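Local coordinates for protein serpin 2 (Anopheles gambiae, PDB 3PZF) that inhibits serine proteases of the mosquito immune cascade, forming a covalent complex with CLIPB9 and so holding back phenoloxidase activation and melanization in the hemolymph, at residues Asn160-Glu165 and Gly338-Glu343; Gln214-Asn219 and Leu285-Phe290. One frame throughout, in Å; residues are numbered along the deposited sequence.

Interaction 1: Asn160-Glu165 and Gly338-Glu343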
loop_
_atom_site.group_PDB
_atom_site.type_symbol
_atom_site.label_atom_id
_atom_site.label_comp_id
_atom_site.label_asym_id
_atom_site.label_seq_id
_atom_site.Cartn_x
_atom_site.Cartn_y
_atom_site.Cartn_z
ATOM N N ASN A 160 16.175 2.725 0.012
ATOM C CA ASN A 160 17.105 3.852 -0.029
ATOM C C ASN A 160 17.215 4.526 1.340
ATOM O O ASN A 160 17.387 5.748 1.439
ATOM C CB ASN A 160 16.657 4.861 -1.092
ATOM C CG ASN A 160 17.727 5.894 -1.409
ATOM O OD1 ASN A 160 18.912 5.568 -1.521
ATOM N ND2 ASN A 160 17.312 7.153 -1.552
ATOM N N GLY A 161 17.102 3.722 2.394
ATOM C CA GLY A 161 17.191 4.216 3.756
ATOM C C GLY A 161 15.940 4.919 4.286
ATOM O O GLY A 161 15.947 5.423 5.426
ATOM N N ARG A 162 14.869 4.950 3.492
ATOM C CA ARG A 162 13.634 5.610 3.913
ATOM C C ARG A 162 13.078 4.859 5.100
ATOM O O ARG A 162 12.525 5.461 6.016
ATOM C CB ARG A 162 12.611 5.641 2.775
ATOM C CG ARG A 162 11.259 6.288 3.133
ATOM C CD ARG A 162 11.397 7.724 3.646
ATOM N NE ARG A 162 10.084 8.267 4.017
ATOM C CZ ARG A 162 9.466 8.010 5.169
ATOM N NH1 ARG A 162 10.057 7.238 6.084
ATOM N NH2 ARG A 162 8.276 8.543 5.416
ATOM N N LEU A 163 13.240 3.534 5.069
ATOM C CA LEU A 163 12.845 2.660 6.166
ATOM C C LEU A 163 14.103 1.914 6.613
ATOM O O LEU A 163 14.887 1.469 5.773
ATOM C CB LEU A 163 11.806 1.619 5.706
ATOM C CG LEU A 163 10.537 2.114 5.003
ATOM C CD1 LEU A 163 9.674 0.936 4.570
ATOM C CD2 LEU A 163 9.755 3.089 5.906
ATOM N N ARG A 164 14.263 1.752 7.924
ATOM C CA ARG A 164 15.506 1.261 8.511
ATOM C C ARG A 164 15.336 -0.059 9.246
ATOM O O ARG A 164 16.309 -0.751 9.497
ATOM C CB ARG A 164 16.039 2.287 9.513
ATOM C CG ARG A 164 16.356 3.656 8.937
ATOM C CD ARG A 164 17.617 3.626 8.090
ATOM N NE ARG A 164 17.967 4.958 7.599
ATOM C CZ ARG A 164 19.203 5.345 7.297
ATOM N NH1 ARG A 164 20.224 4.507 7.438
ATOM N NH2 ARG A 164 19.419 6.578 6.860
ATOM N N GLU A 165 14.111 -0.401 9.627
ATOM C CA GLU A 165 13.902 -1.644 10.356
ATOM C C GLU A 165 12.450 -2.032 10.327
ATOM O O GLU A 165 11.560 -1.191 10.156
ATOM C CB GLU A 165 14.341 -1.518 11.817
ATOM C CG GLU A 165 13.418 -0.651 12.653
ATOM C CD GLU A 165 13.668 0.833 12.437
ATOM O OE1 GLU A 165 12.693 1.627 12.424
ATOM O OE2 GLU A 165 14.853 1.206 12.293
ATOM N N GLY A 338 6.577 3.761 4.095
ATOM C CA GLY A 338 6.674 5.151 4.550
ATOM C C GLY A 338 6.018 6.058 3.523
ATOM O O GLY A 338 5.950 5.729 2.351
ATOM N N ILE A 339 5.534 7.213 3.940
ATOM C CA ILE A 339 4.917 8.146 2.982
ATOM C C ILE A 339 5.213 9.540 3.504
ATOM O O ILE A 339 5.228 9.764 4.708
ATOM C CB ILE A 339 3.406 7.939 2.866
ATOM C CG1 ILE A 339 2.793 8.797 1.726
ATOM C CG2 ILE A 339 2.722 8.190 4.222
ATOM C CD1 ILE A 339 3.252 8.396 0.281
ATOM N N THR A 340 5.473 10.449 2.572
ATOM C CA THR A 340 5.690 11.865 2.864
ATOM C C THR A 340 4.934 12.656 1.822
ATOM O O THR A 340 4.909 12.270 0.653
ATOM C CB THR A 340 7.166 12.203 2.726
ATOM O OG1 THR A 340 7.932 11.371 3.617
ATOM C CG2 THR A 340 7.417 13.707 3.048
ATOM N N ILE A 341 4.260 13.730 2.217
ATOM C CA ILE A 341 3.891 14.732 1.222
ATOM C C ILE A 341 4.360 16.104 1.716
ATOM O O ILE A 341 4.246 16.439 2.911
ATOM C CB ILE A 341 2.351 14.785 0.838
ATOM C CG1 ILE A 341 1.487 15.282 2.008
ATOM C CG2 ILE A 341 1.873 13.401 0.289
ATOM C CD1 ILE A 341 0.008 15.503 1.647
ATOM N N ASN A 342 4.914 16.875 0.787
ATOM C CA ASN A 342 5.170 18.291 1.009
ATOM C C ASN A 342 4.827 19.124 -0.239
ATOM O O ASN A 342 4.113 18.651 -1.125
ATOM C CB ASN A 342 6.620 18.511 1.467
ATOM C CG ASN A 342 7.636 18.203 0.392
ATOM O OD1 ASN A 342 7.293 17.905 -0.738
ATOM N ND2 ASN A 342 8.916 18.322 0.744
ATOM N N GLU A 343 5.320 20.357 -0.323
ATOM C CA GLU A 343 4.954 21.234 -1.441
ATOM C C GLU A 343 5.389 20.703 -2.797
ATOM O O GLU A 343 4.808 21.041 -3.812
ATOM C CB GLU A 343 5.604 22.599 -1.260
ATOM C CG GLU A 343 5.032 23.385 -0.077
ATOM C CD GLU A 343 5.716 23.069 1.245
ATOM O OE1 GLU A 343 6.580 22.154 1.333
ATOM O OE2 GLU A 343 5.378 23.756 2.215
#
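Gly338 presents bare backbone to both Arg162 and Leu163. Its CA lies over one face of the Arg162 guanidinium, 3.8 Å from NH2, and glycine suits the place because the flat group can rest directly on the strand. The CD2 branch of Leu163 packs against the same residue, 3.7 Å from Gly338 N. Next, Ile339 turns its side chain away and offers its carbonyl: Ile339 O sits at the guanidinium edge, in its plane, 3.4 Å from Arg162 NH2, in a weak, bent bond (124°). Thr340 points back toward the loop, and its OG1 takes a second weak bond from Arg162 NH2, at 3.4 Å and 145°. The stronger partner of both residues is Glu347 of the hinge region, whose OE1 makes a salt bridge with Arg162 NE and a hydrogen bond with Thr340 OG1. With CG opposite the backbone N (chi1 179°) the chain heads for the strand, and the bend at chi2 turns the guanidinium over Gly338. This joins the loop after helix 144-158 to strand 332-341 of the large serpin sheet; Leu163 also packs on Val155 of that helix and Val182 of strand 177-188, and Arg162 NH2 bonds weakly to Phe290 O of strand 277-295.

Interaction 2: Gln214-Asn219 and Leu285-Phe290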
loop_
_atom_site.group_PDB
_atom_site.type_symbol
_atom_site.label_atom_id
_atom_site.label_comp_id
_atom_site.label_asym_id
_atom_site.label_seq_id
_atom_site.Cartn_x
_atom_site.Cartn_y
_atom_site.Cartn_z
ATOM N N GLN A 214 1.189 21.696 9.891
ATOM C CA GLN A 214 1.781 22.637 8.938
ATOM C C GLN A 214 1.112 22.422 7.604
ATOM O O GLN A 214 1.091 21.308 7.118
ATOM C CB GLN A 214 3.264 22.351 8.747
ATOM C CG GLN A 214 4.086 22.557 10.007
ATOM C CD GLN A 214 5.556 22.644 9.676
ATOM O OE1 GLN A 214 6.022 23.651 9.139
ATOM N NE2 GLN A 214 6.280 21.576 9.941
ATOM N N TYR A 215 0.608 23.486 6.989
ATOM C CA TYR A 215 -0.227 23.310 5.798
ATOM C C TYR A 215 0.416 23.889 4.540
ATOM O O TYR A 215 1.319 24.720 4.608
ATOM C CB TYR A 215 -1.576 23.978 6.025
ATOM C CG TYR A 215 -2.512 23.234 6.974
ATOM C CD1 TYR A 215 -3.487 22.358 6.480
ATOM C CD2 TYR A 215 -2.431 23.444 8.371
ATOM C CE1 TYR A 215 -4.370 21.701 7.331
ATOM C CE2 TYR A 215 -3.302 22.802 9.236
ATOM C CZ TYR A 215 -4.277 21.947 8.716
ATOM O OH TYR A 215 -5.132 21.301 9.581
ATOM N N MET A 216 -0.053 23.427 3.388
ATOM C CA MET A 216 0.341 23.994 2.103
ATOM C C MET A 216 -0.945 24.251 1.332
ATOM O O MET A 216 -1.918 23.542 1.534
ATOM C CB MET A 216 1.235 23.027 1.329
ATOM C CG MET A 216 0.708 21.636 1.272
ATOM S SD MET A 216 2.025 20.559 0.623
ATOM C CE MET A 216 1.114 19.054 0.475
ATOM N N GLU A 217 -0.955 25.300 0.512
ATOM C CA GLU A 217 -2.180 25.787 -0.149
ATOM C C GLU A 217 -1.855 26.186 -1.564
ATOM O O GLU A 217 -0.816 26.809 -1.798
ATOM C CB GLU A 217 -2.707 27.035 0.584
ATOM C CG GLU A 217 -2.965 26.801 2.052
ATOM C CD GLU A 217 -3.323 28.084 2.794
ATOM O OE1 GLU A 217 -4.164 28.872 2.288
ATOM O OE2 GLU A 217 -2.744 28.304 3.874
ATOM N N GLN A 218 -2.716 25.813 -2.516
ATOM C CA GLN A 218 -2.624 26.401 -3.849
ATOM C C GLN A 218 -3.974 26.494 -4.526
ATOM O O GLN A 218 -4.925 25.850 -4.096
ATOM C CB GLN A 218 -1.710 25.555 -4.747
ATOM C CG GLN A 218 -2.310 24.222 -5.169
ATOM C CD GLN A 218 -1.381 23.540 -6.153
ATOM O OE1 GLN A 218 -1.235 24.010 -7.261
ATOM N NE2 GLN A 218 -0.675 22.509 -5.713
ATOM N N ASN A 219 -4.027 27.284 -5.602
ATOM C CA ASN A 219 -5.140 27.274 -6.549
ATOM C C ASN A 219 -4.706 26.507 -7.781
ATOM O O ASN A 219 -3.639 26.775 -8.334
ATOM C CB ASN A 219 -5.455 28.691 -7.008
ATOM C CG ASN A 219 -5.960 29.549 -5.895
ATOM O OD1 ASN A 219 -7.001 29.242 -5.312
ATOM N ND2 ASN A 219 -5.238 30.641 -5.587
ATOM N N LEU A 285 -3.819 21.298 2.299
ATOM C CA LEU A 285 -3.473 19.962 2.797
ATOM C C LEU A 285 -2.435 20.103 3.888
ATOM O O LEU A 285 -1.540 20.958 3.786
ATOM C CB LEU A 285 -2.855 19.095 1.717
ATOM C CG LEU A 285 -3.826 18.607 0.626
ATOM C CD1 LEU A 285 -2.989 17.931 -0.437
ATOM C CD2 LEU A 285 -4.809 17.617 1.230
ATOM N N PRO A 286 -2.547 19.265 4.921
ATOM C CA PRO A 286 -1.490 19.271 5.933
ATOM C C PRO A 286 -0.324 18.445 5.427
ATOM O O PRO A 286 -0.550 17.407 4.792
ATOM C CB PRO A 286 -2.145 18.584 7.134
ATOM C CG PRO A 286 -3.168 17.647 6.521
ATOM C CD PRO A 286 -3.660 18.359 5.267
ATOM N N LYS A 287 0.893 18.888 5.673
ATOM C CA LYS A 287 2.056 18.097 5.314
ATOM C C LYS A 287 2.190 16.949 6.318
ATOM O O LYS A 287 1.799 17.080 7.485
ATOM C CB LYS A 287 3.305 18.984 5.287
ATOM C CG LYS A 287 3.249 20.018 4.144
ATOM C CD LYS A 287 4.517 20.833 4.004
ATOM C CE LYS A 287 4.544 21.994 5.003
ATOM N NZ LYS A 287 5.772 22.847 4.872
ATOM N N PHE A 288 2.719 15.815 5.859
ATOM C CA PHE A 288 2.957 14.702 6.776
ATOM C C PHE A 288 4.089 13.829 6.306
ATOM O O PHE A 288 4.377 13.729 5.104
ATOM C CB PHE A 288 1.684 13.872 7.024
ATOM C CG PHE A 288 1.005 13.352 5.757
ATOM C CD1 PHE A 288 -0.129 13.993 5.225
ATOM C CD2 PHE A 288 1.487 12.215 5.117
ATOM C CE1 PHE A 288 -0.782 13.488 4.067
ATOM C CE2 PHE A 288 0.859 11.719 3.955
ATOM C CZ PHE A 288 -0.278 12.365 3.426
ATOM N N LYS A 289 4.752 13.221 7.285
ATOM C CA LYS A 289 5.794 12.248 7.039
ATOM C C LYS A 289 5.717 11.187 8.130
ATOM O O LYS A 289 5.891 11.486 9.314
ATOM C CB LYS A 289 7.157 12.938 7.089
ATOM C CG LYS A 289 8.345 11.978 6.964
ATOM C CD LYS A 289 9.652 12.722 6.950
ATOM C CE LYS A 289 10.810 11.785 6.597
ATOM N NZ LYS A 289 12.118 12.509 6.519
ATOM N N PHE A 290 5.466 9.934 7.746
ATOM C CA PHE A 290 5.369 8.877 8.749
ATOM C C PHE A 290 5.546 7.513 8.099
ATOM O O PHE A 290 5.601 7.378 6.875
ATOM C CB PHE A 290 4.007 8.925 9.486
ATOM C CG PHE A 290 2.802 8.492 8.635
ATOM C CD1 PHE A 290 2.280 7.196 8.697
ATOM C CD2 PHE A 290 2.157 9.414 7.809
ATOM C CE1 PHE A 290 1.166 6.821 7.928
ATOM C CE2 PHE A 290 1.066 9.051 7.025
ATOM C CZ PHE A 290 0.551 7.759 7.089
HETATM O O HOH W 1 1.734 18.899 9.541
HETATM O O HOH W 2 4.046 25.089 5.656
#
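Lys287 and Gln214 begin a short antiparallel ladder: Lys287 N donates to Gln214 O at 2.8 Å, almost straight at 171°. Two further bonds close the hydrogen-bonded pair of Met216 and Leu285, Met216 N to Leu285 O at 2.9 Å and Leu285 N to Met216 O at 3.0 Å. Between that first bond and this pair, Tyr215 faces Pro286 in a non-hydrogen-bonded pair, a place where proline's missing N-H costs this ladder nothing; the Tyr215 backbone instead bonds to Asn199 on its other side. Pro286 CB makes a CH-pi contact over one face of the Tyr215 ring, 4.2 Å from its centroid, and the phenol OH reaches the carbonyl of Pro202. Strands 211-227 and 277-295 correspond here to s3C and s2C of serpin sheet C, and strand 277-295 then runs on past Lys287 into the large sheet A. Where the strands part, water takes over: one water accepts from Gln214 N at 2.9 Å and bonds to Lys287 O at 2.7 Å. A second joins Tyr215 O to Lys287 NZ, the latter at 2.9 Å. The bend at chi3 (-82°) brings Lys287 CE beside Gln214 CB, and the ammonium also forms a salt bridge with Glu343. The apolar part of the same lysine suits Met216, whose SD lies 3.8 Å from Lys287 CG, while the methionine methyl packs on Leu285 CB.

Overall arrangement
The centres of the two interactions are about 16 Å apart, and interaction 2 is nested in the chain loop that interaction 1 closes. They touch where strands 332-341 and 277-295 run side by side: Ile341 N probably bonds to Phe288 O at 2.9 Å, and beyond the strand end Glu343 OE2 meets Lys287 NZ at 2.8 Å. This buried salt bridge lies in the region serpin literature calls the breach, just before the hinge 344-348, which is required for binding to peptidase. Lys287 of interaction 2 thus holds the residue directly before the hinge, while Arg162 of interaction 1 meets the hinge itself. The inferred reactive bond, Lys359-Phe360, lies farther along, in a part of the reactive-centre loop that is not modelled.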